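PDB 4GRX: aminotransferase from Paracoccus denitrificans, which catalyses transamination with a pyridoxal phosphate cofactor, probably moving the terminal amino group of omega-amines or omega-amino acids to a carbonyl acceptor. Local coordinates for residues 112-120 / 281-292; 385-395 / 431-441. All coordinates share one frame; numbering follows the deposited sequence.

Contact 1 (112-120 / 281-292); sequences LVEVSPFDN and WGCLTYDFMPDA. With NA (sodium ion), chain E.
The indole of W281 is met on one face by P117, whose CD lies 3.5 Å from W281 CD1, and at its edge by the carbonyl of V115. Its NE1 donates to V115 O at 2.8 Å with an N-H...O angle of 169°; the acceptor lies close to the ring plane, so the bond fixes the indole's rotation while P117 CD sits over the five-membered ring, beside CD1 and NE1. Tryptophan suits this place by offering both a broad apolar face and one donor. The F118 ring takes P290 O at its edge, while CZ rests 4.0 Å from P290 CG. M289 reaches the same ring obliquely in a Met-aromatic contact, SD 4.0 Å from F118 CD1, because its chain folds back at both chi2 (62°) and chi3 (79°). P117, rigid and apolar, also touches C283 and L284, and like F118 packs on I293 of strand 292-295 in the large domain. Behind this wall the end of helix 103-115 curls round a sodium ion. S116 OG bonds to V113 O and accepts from F118 N (3.0 Å), an ST turn that shapes the loop. Segment 281-292 supplies no ligand to the ion. The arrangement is a sodium site at the C-terminal end of a helix, built from main-chain carbonyls of the last helical turn (V113, E114) and the loop after it (S116, F118), oxygens that suit a hard cation, and completed by a water.

Contact 2 (385-395 / 431-441); sequences RGIGFMWALEA and QSIVLCPPFIL
L393 and I433 form a hydrogen-bonded antiparallel pair, L393 N giving to I433 O at 2.9 Å and I433 N to L393 O at 2.7 Å. W391 and L435 repeat the pattern, and A395 N to Q431 O (2.9 Å) closes the far end. Between them A392 faces V434, its CB 4.2 Å from V434 CG2; the small methyl suits a non-hydrogen-bonded pair with a branched neighbour. This ladder is close-packed. On its L393 face, I433 sends CD1 to within 3.9 Å of L393 CB, and L453 of helix 443-463 covers both residues. The F389 end is packed too: P438 O lies at the ring edge, L441 and F439 lie alongside, and V361 and L364 of helix 357-375 cover it. The looser side is at Q431, partly exposed although its NE2 gives to F405 O, and at a water joining E394 OE2 to S432 OG. There, on the other face, E394, with CG anti to the backbone N (chi1 -178°) and a bend at chi2, turns OE1 into the guanidinium plane of R385, a salt bridge of 3.2 Å from NH1. The extended chain of R385 spans the middle strand to S432, where NH2 adds a weak bond to OG; NE gives to V243 O and NH2 to G242 O. Gripped by R385 and, through OE2, by R198, the buried carboxylate of E394 is probably kept ionised.

Contact 1 closes along the chain before contact 2 opens, and their centres lie 23 Å apart. Contact 1 belongs to the large domain: it takes in the end of helix 103-115 and leads through A292 into strand 292-295 of the seven-stranded sheet, just ahead of K297, the lysine that carries the cofactor. Contact 2 lies in the three-stranded antiparallel sheet 381-387, 390-395 and 432-435 of the C-terminal part. The two meet where the end of helix 282-285 and Y286 pack on I387. The V434 side chain of contact 2 is about 9 Å from the bound delta-amino valeric acid, whereas in contact 1 V113, whose carbonyl binds the sodium, packs on Y26 of the second subunit.

Contact 1 (112-120 / 281-292)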
loop_
_atom_site.group_PDB
_atom_site.type_symbol
_atom_site.label_atom_id
_atom_site.label_comp_id
_atom_site.label_asym_id
_atom_site.label_seq_id
_atom_site.Cartn_x
_atom_site.Cartn_y
_atom_site.Cartn_z
ATOM N N LEU A 112 -13.676 -9.827 -12.215
ATOM C CA LEU A 112 -12.472 -9.270 -12.824
ATOM C C LEU A 112 -11.861 -10.099 -13.956
ATOM O O LEU A 112 -11.468 -9.539 -14.981
ATOM C CB LEU A 112 -11.405 -8.968 -11.760
ATOM C CG LEU A 112 -11.489 -7.617 -11.044
ATOM C CD1 LEU A 112 -10.441 -7.536 -9.941
ATOM C CD2 LEU A 112 -11.338 -6.450 -12.018
ATOM N N VAL A 113 -11.758 -11.418 -13.778
ATOM C CA VAL A 113 -11.220 -12.271 -14.838
ATOM C C VAL A 113 -12.143 -12.154 -16.039
ATOM O O VAL A 113 -11.695 -12.085 -17.184
ATOM C CB VAL A 113 -11.040 -13.736 -14.378
ATOM C CG1 VAL A 113 -11.001 -14.704 -15.558
ATOM C CG2 VAL A 113 -9.778 -13.854 -13.533
ATOM N N GLU A 114 -13.436 -12.073 -15.762
ATOM C CA GLU A 114 -14.422 -11.966 -16.818
ATOM C C GLU A 114 -14.263 -10.687 -17.682
ATOM O O GLU A 114 -14.105 -10.786 -18.914
ATOM C CB GLU A 114 -15.812 -12.076 -16.225
ATOM C CG GLU A 114 -16.880 -12.211 -17.271
ATOM C CD GLU A 114 -18.155 -11.505 -16.883
ATOM O OE1 GLU A 114 -18.991 -11.319 -17.791
ATOM O OE2 GLU A 114 -18.323 -11.138 -15.692
ATOM N N VAL A 115 -14.276 -9.512 -17.038
ATOM C CA VAL A 115 -14.105 -8.221 -17.741
ATOM C C VAL A 115 -12.703 -8.041 -18.332
ATOM O O VAL A 115 -12.481 -7.170 -19.175
ATOM C CB VAL A 115 -14.426 -6.996 -16.843
ATOM C CG1 VAL A 115 -15.856 -7.056 -16.326
ATOM C CG2 VAL A 115 -13.442 -6.876 -15.684
ATOM N N SER A 116 -11.762 -8.860 -17.868
ATOM C CA SER A 116 -10.398 -8.827 -18.357
ATOM C C SER A 116 -10.417 -9.407 -19.756
ATOM O O SER A 116 -11.345 -10.132 -20.097
ATOM C CB SER A 116 -9.475 -9.645 -17.440
ATOM O OG SER A 116 -9.238 -10.954 -17.943
ATOM N N PRO A 117 -9.404 -9.091 -20.573
ATOM C CA PRO A 117 -9.299 -9.715 -21.893
ATOM C C PRO A 117 -8.923 -11.204 -21.874
ATOM O O PRO A 117 -9.042 -11.868 -22.899
ATOM C CB PRO A 117 -8.195 -8.902 -22.581
ATOM C CG PRO A 117 -7.407 -8.281 -21.458
ATOM C CD PRO A 117 -8.412 -8.014 -20.387
ATOM N N PHE A 118 -8.485 -11.726 -20.731
ATOM C CA PHE A 118 -8.029 -13.124 -20.645
ATOM C C PHE A 118 -9.194 -14.116 -20.565
ATOM O O PHE A 118 -10.239 -13.793 -19.976
ATOM C CB PHE A 118 -7.120 -13.322 -19.422
ATOM C CG PHE A 118 -6.048 -12.268 -19.259
ATOM C CD1 PHE A 118 -5.142 -12.000 -20.285
ATOM C CD2 PHE A 118 -5.931 -11.568 -18.066
ATOM C CE1 PHE A 118 -4.157 -11.047 -20.135
ATOM C CE2 PHE A 118 -4.942 -10.611 -17.904
ATOM C CZ PHE A 118 -4.052 -10.351 -18.942
ATOM N N ASP A 119 -9.026 -15.316 -21.124
ATOM C CA ASP A 119 -10.087 -16.344 -21.007
ATOM C C ASP A 119 -10.265 -16.920 -19.604
ATOM O O ASP A 119 -11.382 -17.216 -19.190
ATOM C CB ASP A 119 -9.915 -17.478 -22.028
ATOM C CG ASP A 119 -10.528 -17.141 -23.377
ATOM O OD1 ASP A 119 -10.808 -15.943 -23.623
ATOM O OD2 ASP A 119 -10.732 -18.071 -24.190
ATOM N N ASN A 120 -9.156 -17.093 -18.895
ATOM C CA ASN A 120 -9.168 -17.471 -17.487
ATOM C C ASN A 120 -7.937 -16.853 -16.839
ATOM O O ASN A 120 -7.084 -16.296 -17.540
ATOM C CB ASN A 120 -9.167 -18.993 -17.323
ATOM C CG ASN A 120 -7.939 -19.634 -17.926
ATOM O OD1 ASN A 120 -6.851 -19.575 -17.355
ATOM N ND2 ASN A 120 -8.100 -20.238 -19.095
ATOM N N TRP A 281 -10.077 -1.444 -21.388
ATOM C CA TRP A 281 -8.655 -1.521 -21.129
ATOM C C TRP A 281 -7.931 -0.790 -22.188
ATOM O O TRP A 281 -8.356 -0.781 -23.344
ATOM C CB TRP A 281 -8.179 -2.973 -21.119
ATOM C CG TRP A 281 -8.919 -3.829 -20.133
ATOM C CD1 TRP A 281 -9.874 -4.807 -20.405
ATOM C CD2 TRP A 281 -8.810 -3.798 -18.671
ATOM N NE1 TRP A 281 -10.337 -5.375 -19.245
ATOM C CE2 TRP A 281 -9.747 -4.814 -18.168
ATOM C CE3 TRP A 281 -8.063 -3.058 -17.760
ATOM C CZ2 TRP A 281 -9.913 -5.053 -16.813
ATOM C CZ3 TRP A 281 -8.236 -3.319 -16.395
ATOM C CH2 TRP A 281 -9.136 -4.293 -15.938
ATOM N N GLY A 282 -6.805 -0.193 -21.798
ATOM C CA GLY A 282 -5.889 0.428 -22.745
ATOM C C GLY A 282 -5.349 -0.545 -23.780
ATOM O O GLY A 282 -5.176 -0.177 -24.948
ATOM N N CYS A 283 -5.102 -1.786 -23.368
ATOM C CA CYS A 283 -4.634 -2.811 -24.291
ATOM C C CYS A 283 -5.708 -3.261 -25.302
ATOM O O CYS A 283 -5.387 -3.756 -26.384
ATOM C CB CYS A 283 -4.021 -3.994 -23.538
ATOM S SG CYS A 283 -5.120 -4.803 -22.358
ATOM N N LEU A 284 -6.980 -3.084 -24.969
ATOM C CA LEU A 284 -8.015 -3.198 -25.986
ATOM C C LEU A 284 -7.861 -2.069 -27.004
ATOM O O LEU A 284 -7.808 -2.336 -28.200
ATOM C CB LEU A 284 -9.428 -3.215 -25.381
ATOM C CG LEU A 284 -9.777 -4.432 -24.510
ATOM C CD1 LEU A 284 -11.125 -4.267 -23.815
ATOM C CD2 LEU A 284 -9.714 -5.747 -25.275
ATOM N N THR A 285 -7.738 -0.825 -26.528
ATOM C CA THR A 285 -7.687 0.361 -27.402
ATOM C C THR A 285 -6.517 0.317 -28.382
ATOM O O THR A 285 -6.652 0.716 -29.534
ATOM C CB THR A 285 -7.640 1.678 -26.587
ATOM O OG1 THR A 285 -8.814 1.773 -25.767
ATOM C CG2 THR A 285 -7.575 2.909 -27.503
ATOM N N TYR A 286 -5.380 -0.184 -27.911
ATOM C CA TYR A 286 -4.172 -0.260 -28.705
ATOM C C TYR A 286 -3.895 -1.666 -29.200
ATOM O O TYR A 286 -2.827 -1.931 -29.752
ATOM C CB TYR A 286 -2.989 0.341 -27.924
ATOM C CG TYR A 286 -3.137 1.841 -27.804
ATOM C CD1 TYR A 286 -2.805 2.682 -28.874
ATOM C CD2 TYR A 286 -3.665 2.416 -26.657
ATOM C CE1 TYR A 286 -2.971 4.053 -28.793
ATOM C CE2 TYR A 286 -3.840 3.788 -26.568
ATOM C CZ TYR A 286 -3.495 4.597 -27.641
ATOM O OH TYR A 286 -3.674 5.956 -27.551
ATOM N N ASP A 287 -4.860 -2.563 -28.994
ATOM C CA ASP A 287 -4.903 -3.881 -29.653
ATOM C C ASP A 287 -3.666 -4.779 -29.419
ATOM O O ASP A 287 -3.023 -5.209 -30.372
ATOM C CB ASP A 287 -5.163 -3.697 -31.163
ATOM C CG ASP A 287 -5.839 -4.913 -31.812
ATOM O OD1 ASP A 287 -6.902 -5.359 -31.314
ATOM O OD2 ASP A 287 -5.324 -5.405 -32.847
ATOM N N PHE A 288 -3.325 -5.033 -28.154
ATOM C CA PHE A 288 -2.297 -6.027 -27.806
ATOM C C PHE A 288 -2.768 -6.883 -26.637
ATOM O O PHE A 288 -3.612 -6.442 -25.862
ATOM C CB PHE A 288 -0.926 -5.380 -27.511
ATOM C CG PHE A 288 -0.881 -4.571 -26.242
ATOM C CD1 PHE A 288 -1.108 -3.204 -26.266
ATOM C CD2 PHE A 288 -0.605 -5.179 -25.019
ATOM C CE1 PHE A 288 -1.058 -2.457 -25.103
ATOM C CE2 PHE A 288 -0.563 -4.441 -23.856
ATOM C CZ PHE A 288 -0.784 -3.076 -23.899
ATOM N N MET A 289 -2.220 -8.099 -26.533
ATOM C CA MET A 289 -2.498 -9.028 -25.429
ATOM C C MET A 289 -1.333 -9.077 -24.422
ATOM O O MET A 289 -0.242 -9.530 -24.760
ATOM C CB MET A 289 -2.794 -10.438 -25.965
ATOM C CG MET A 289 -3.314 -11.414 -24.907
ATOM S SD MET A 289 -4.892 -10.921 -24.146
ATOM C CE MET A 289 -6.083 -11.417 -25.393
ATOM N N PRO A 290 -1.560 -8.597 -23.182
ATOM C CA PRO A 290 -0.500 -8.657 -22.183
ATOM C C PRO A 290 -0.517 -10.009 -21.515
ATOM O O PRO A 290 -1.475 -10.756 -21.684
ATOM C CB PRO A 290 -0.902 -7.574 -21.185
ATOM C CG PRO A 290 -2.391 -7.587 -21.236
ATOM C CD PRO A 290 -2.763 -7.912 -22.663
ATOM N N ASP A 291 0.547 -10.319 -20.788
ATOM C CA ASP A 291 0.624 -11.523 -20.007
ATOM C C ASP A 291 -0.025 -11.312 -18.639
ATOM O O ASP A 291 -0.409 -12.269 -17.981
ATOM C CB ASP A 291 2.078 -11.938 -19.851
ATOM C CG ASP A 291 2.756 -12.199 -21.179
ATOM O OD1 ASP A 291 2.209 -13.009 -21.961
ATOM O OD2 ASP A 291 3.851 -11.621 -21.437
ATOM N N ALA A 292 -0.138 -10.060 -18.211
ATOM C CA ALA A 292 -0.820 -9.715 -16.959
ATOM C C ALA A 292 -1.295 -8.260 -16.959
ATOM O O ALA A 292 -0.880 -7.466 -17.809
ATOM C CB ALA A 292 0.076 -9.981 -15.761
HETATM NA NA NA E . -12.029 -12.485 -19.577
HETATM O O HOH W 1 -12.892 -11.888 -21.546
#

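Contact 2 (385-395 / 431-441)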
loop_
_atom_site.group_PDB
_atom_site.type_symbol
_atom_site.label_atom_id
_atom_site.label_comp_id
_atom_site.label_asym_id
_atom_site.label_seq_id
_atom_site.Cartn_x
_atom_site.Cartn_y
_atom_site.Cartn_z
ATOM N N ARG A 385 -2.693 16.423 -27.248
ATOM C CA ARG A 385 -2.580 14.970 -27.375
ATOM C C ARG A 385 -3.446 14.263 -26.336
ATOM O O ARG A 385 -3.797 14.829 -25.295
ATOM C CB ARG A 385 -1.121 14.513 -27.216
ATOM C CG ARG A 385 -0.479 14.978 -25.921
ATOM C CD ARG A 385 0.895 14.371 -25.656
ATOM N NE ARG A 385 1.262 14.713 -24.284
ATOM C CZ ARG A 385 2.035 15.738 -23.931
ATOM N NH1 ARG A 385 2.593 16.523 -24.841
ATOM N NH2 ARG A 385 2.255 15.975 -22.651
ATOM N N GLY A 386 -3.777 13.013 -26.634
ATOM C CA GLY A 386 -4.531 12.178 -25.724
ATOM C C GLY A 386 -5.574 11.378 -26.464
ATOM O O GLY A 386 -5.482 11.175 -27.677
ATOM N N ILE A 387 -6.587 10.950 -25.720
ATOM C CA ILE A 387 -7.622 10.071 -26.243
ATOM C C ILE A 387 -8.745 9.960 -25.202
ATOM O O ILE A 387 -8.505 10.170 -24.002
ATOM C CB ILE A 387 -7.012 8.696 -26.607
ATOM C CG1 ILE A 387 -7.976 7.867 -27.466
ATOM C CG2 ILE A 387 -6.501 7.968 -25.352
ATOM C CD1 ILE A 387 -7.305 6.732 -28.213
ATOM N N GLY A 388 -9.963 9.646 -25.652
ATOM C CA GLY A 388 -11.101 9.481 -24.752
ATOM C C GLY A 388 -11.225 10.652 -23.800
ATOM O O GLY A 388 -11.342 11.792 -24.232
ATOM N N PHE A 389 -11.186 10.374 -22.502
ATOM C CA PHE A 389 -11.239 11.438 -21.494
ATOM C C PHE A 389 -9.907 11.624 -20.772
ATOM O O PHE A 389 -9.873 11.804 -19.545
ATOM C CB PHE A 389 -12.345 11.159 -20.477
ATOM C CG PHE A 389 -13.657 11.811 -20.800
ATOM C CD1 PHE A 389 -14.053 12.020 -22.122
ATOM C CD2 PHE A 389 -14.518 12.196 -19.771
ATOM C CE1 PHE A 389 -15.273 12.612 -22.410
ATOM C CE2 PHE A 389 -15.740 12.780 -20.050
ATOM C CZ PHE A 389 -16.122 12.987 -21.375
ATOM N N MET A 390 -8.806 11.564 -21.520
ATOM C CA MET A 390 -7.499 11.898 -20.973
ATOM C C MET A 390 -6.682 12.675 -21.998
ATOM O O MET A 390 -6.471 12.219 -23.124
ATOM C CB MET A 390 -6.780 10.653 -20.444
ATOM C CG MET A 390 -6.386 9.619 -21.477
ATOM S SD MET A 390 -5.713 8.126 -20.731
ATOM C CE MET A 390 -4.246 8.703 -19.865
ATOM N N TRP A 391 -6.262 13.876 -21.613
ATOM C CA TRP A 391 -5.714 14.846 -22.568
ATOM C C TRP A 391 -4.693 15.747 -21.947
ATOM O O TRP A 391 -4.694 15.965 -20.717
ATOM C CB TRP A 391 -6.837 15.695 -23.142
ATOM C CG TRP A 391 -7.837 14.900 -23.943
ATOM C CD1 TRP A 391 -9.022 14.337 -23.492
ATOM C CD2 TRP A 391 -7.758 14.533 -25.370
ATOM N NE1 TRP A 391 -9.660 13.665 -24.502
ATOM C CE2 TRP A 391 -8.956 13.742 -25.654
ATOM C CE3 TRP A 391 -6.848 14.770 -26.396
ATOM C CZ2 TRP A 391 -9.212 13.223 -26.920
ATOM C CZ3 TRP A 391 -7.114 14.242 -27.669
ATOM C CH2 TRP A 391 -8.263 13.486 -27.921
ATOM N N ALA A 392 -3.807 16.276 -22.793
ATOM C CA ALA A 392 -2.821 17.262 -22.358
ATOM C C ALA A 392 -2.434 18.290 -23.427
ATOM O O ALA A 392 -2.375 17.985 -24.625
ATOM C CB ALA A 392 -1.585 16.590 -21.793
ATOM N N LEU A 393 -2.202 19.516 -22.959
ATOM C CA LEU A 393 -1.619 20.585 -23.740
ATOM C C LEU A 393 -0.165 20.811 -23.288
ATOM O O LEU A 393 0.122 20.869 -22.094
ATOM C CB LEU A 393 -2.434 21.852 -23.529
ATOM C CG LEU A 393 -3.883 21.779 -24.005
ATOM C CD1 LEU A 393 -4.813 22.598 -23.111
ATOM C CD2 LEU A 393 -3.992 22.195 -25.471
ATOM N N GLU A 394 0.753 20.924 -24.238
ATOM C CA GLU A 394 2.153 21.177 -23.887
ATOM C C GLU A 394 2.524 22.655 -24.023
ATOM O O GLU A 394 2.448 23.212 -25.111
ATOM C CB GLU A 394 3.063 20.355 -24.772
ATOM C CG GLU A 394 4.518 20.530 -24.419
ATOM C CD GLU A 394 5.014 19.527 -23.390
ATOM O OE1 GLU A 394 4.285 18.557 -23.053
ATOM O OE2 GLU A 394 6.158 19.717 -22.929
ATOM N N ALA A 395 2.924 23.290 -22.930
ATOM C CA ALA A 395 3.309 24.703 -22.980
ATOM C C ALA A 395 4.746 24.877 -23.453
ATOM O O ALA A 395 5.660 24.185 -22.984
ATOM C CB ALA A 395 3.113 25.370 -21.628
ATOM N N GLN A 431 5.423 20.828 -17.775
ATOM C CA GLN A 431 4.751 21.812 -18.621
ATOM C C GLN A 431 3.624 21.193 -19.468
ATOM O O GLN A 431 3.212 21.749 -20.493
ATOM C CB GLN A 431 5.769 22.619 -19.438
ATOM C CG GLN A 431 6.734 23.389 -18.540
ATOM C CD GLN A 431 7.618 24.384 -19.265
ATOM O OE1 GLN A 431 7.281 24.884 -20.342
ATOM N NE2 GLN A 431 8.758 24.700 -18.659
ATOM N N SER A 432 3.121 20.050 -18.997
ATOM C CA SER A 432 1.997 19.338 -19.606
ATOM C C SER A 432 0.724 19.636 -18.829
ATOM O O SER A 432 0.543 19.121 -17.715
ATOM C CB SER A 432 2.251 17.821 -19.587
ATOM O OG SER A 432 3.385 17.466 -20.358
ATOM N N ILE A 433 -0.143 20.475 -19.398
ATOM C CA ILE A 433 -1.447 20.782 -18.809
ATOM C C ILE A 433 -2.410 19.618 -19.042
ATOM O O ILE A 433 -2.845 19.363 -20.171
ATOM C CB ILE A 433 -2.034 22.056 -19.422
ATOM C CG1 ILE A 433 -1.000 23.180 -19.372
ATOM C CG2 ILE A 433 -3.340 22.442 -18.728
ATOM C CD1 ILE A 433 -0.963 24.020 -20.629
ATOM N N VAL A 434 -2.748 18.921 -17.962
ATOM C CA VAL A 434 -3.494 17.675 -18.036
ATOM C C VAL A 434 -4.962 17.880 -17.701
ATOM O O VAL A 434 -5.318 18.640 -16.802
ATOM C CB VAL A 434 -2.872 16.621 -17.102
ATOM C CG1 VAL A 434 -3.730 15.377 -17.010
ATOM C CG2 VAL A 434 -1.485 16.255 -17.587
ATOM N N LEU A 435 -5.815 17.198 -18.446
ATOM C CA LEU A 435 -7.235 17.228 -18.209
ATOM C C LEU A 435 -7.718 15.789 -18.205
ATOM O O LEU A 435 -7.518 15.043 -19.189
ATOM C CB LEU A 435 -7.922 18.033 -19.301
ATOM C CG LEU A 435 -7.709 19.549 -19.352
ATOM C CD1 LEU A 435 -8.453 20.133 -20.548
ATOM C CD2 LEU A 435 -8.155 20.238 -18.060
ATOM N N CYS A 436 -8.301 15.381 -17.080
ATOM C CA CYS A 436 -8.834 14.026 -16.925
ATOM C C CYS A 436 -10.073 14.021 -16.030
ATOM O O CYS A 436 -10.064 13.419 -14.943
ATOM C CB CYS A 436 -7.755 13.051 -16.413
ATOM S SG CYS A 436 -7.011 13.457 -14.810
ATOM N N PRO A 437 -11.155 14.682 -16.498
ATOM C CA PRO A 437 -12.368 14.892 -15.700
ATOM C C PRO A 437 -13.137 13.588 -15.423
ATOM O O PRO A 437 -12.910 12.590 -16.108
ATOM C CB PRO A 437 -13.219 15.829 -16.580
ATOM C CG PRO A 437 -12.547 15.904 -17.916
ATOM C CD PRO A 437 -11.374 14.985 -17.925
ATOM N N PRO A 438 -14.055 13.588 -14.433
ATOM C CA PRO A 438 -14.878 12.378 -14.271
ATOM C C PRO A 438 -15.672 12.033 -15.541
ATOM O O PRO A 438 -15.958 12.896 -16.384
ATOM C CB PRO A 438 -15.845 12.754 -13.146
ATOM C CG PRO A 438 -15.227 13.915 -12.455
ATOM C CD PRO A 438 -14.467 14.658 -13.506
ATOM N N PHE A 439 -16.024 10.761 -15.659
ATOM C CA PHE A 439 -16.846 10.288 -16.767
ATOM C C PHE A 439 -18.261 10.892 -16.760
ATOM O O PHE A 439 -18.854 11.085 -17.813
ATOM C CB PHE A 439 -16.906 8.756 -16.769
ATOM C CG PHE A 439 -15.555 8.067 -16.892
ATOM C CD1 PHE A 439 -15.443 6.700 -16.639
ATOM C CD2 PHE A 439 -14.397 8.772 -17.254
ATOM C CE1 PHE A 439 -14.217 6.054 -16.759
ATOM C CE2 PHE A 439 -13.169 8.129 -17.368
ATOM C CZ PHE A 439 -13.077 6.767 -17.122
ATOM N N ILE A 440 -18.794 11.208 -15.584
ATOM C CA ILE A 440 -20.144 11.797 -15.451
ATOM C C ILE A 440 -20.285 13.231 -16.003
ATOM O O ILE A 440 -21.322 13.889 -15.806
ATOM C CB ILE A 440 -20.642 11.774 -13.985
ATOM C CG1 ILE A 440 -19.735 12.635 -13.090
ATOM C CG2 ILE A 440 -20.704 10.344 -13.464
ATOM C CD1 ILE A 440 -20.463 13.255 -11.918
ATOM N N LEU A 441 -19.253 13.697 -16.701
ATOM C CA LEU A 441 -19.153 15.077 -17.168
ATOM C C LEU A 441 -20.115 15.391 -18.315
ATOM O O LEU A 441 -20.122 14.683 -19.333
ATOM C CB LEU A 441 -17.720 15.387 -17.613
ATOM C CG LEU A 441 -17.412 16.871 -17.804
ATOM C CD1 LEU A 441 -17.028 17.508 -16.470
ATOM C CD2 LEU A 441 -16.309 17.053 -18.834
HETATM O O HOH W 2 6.062 18.386 -20.409
#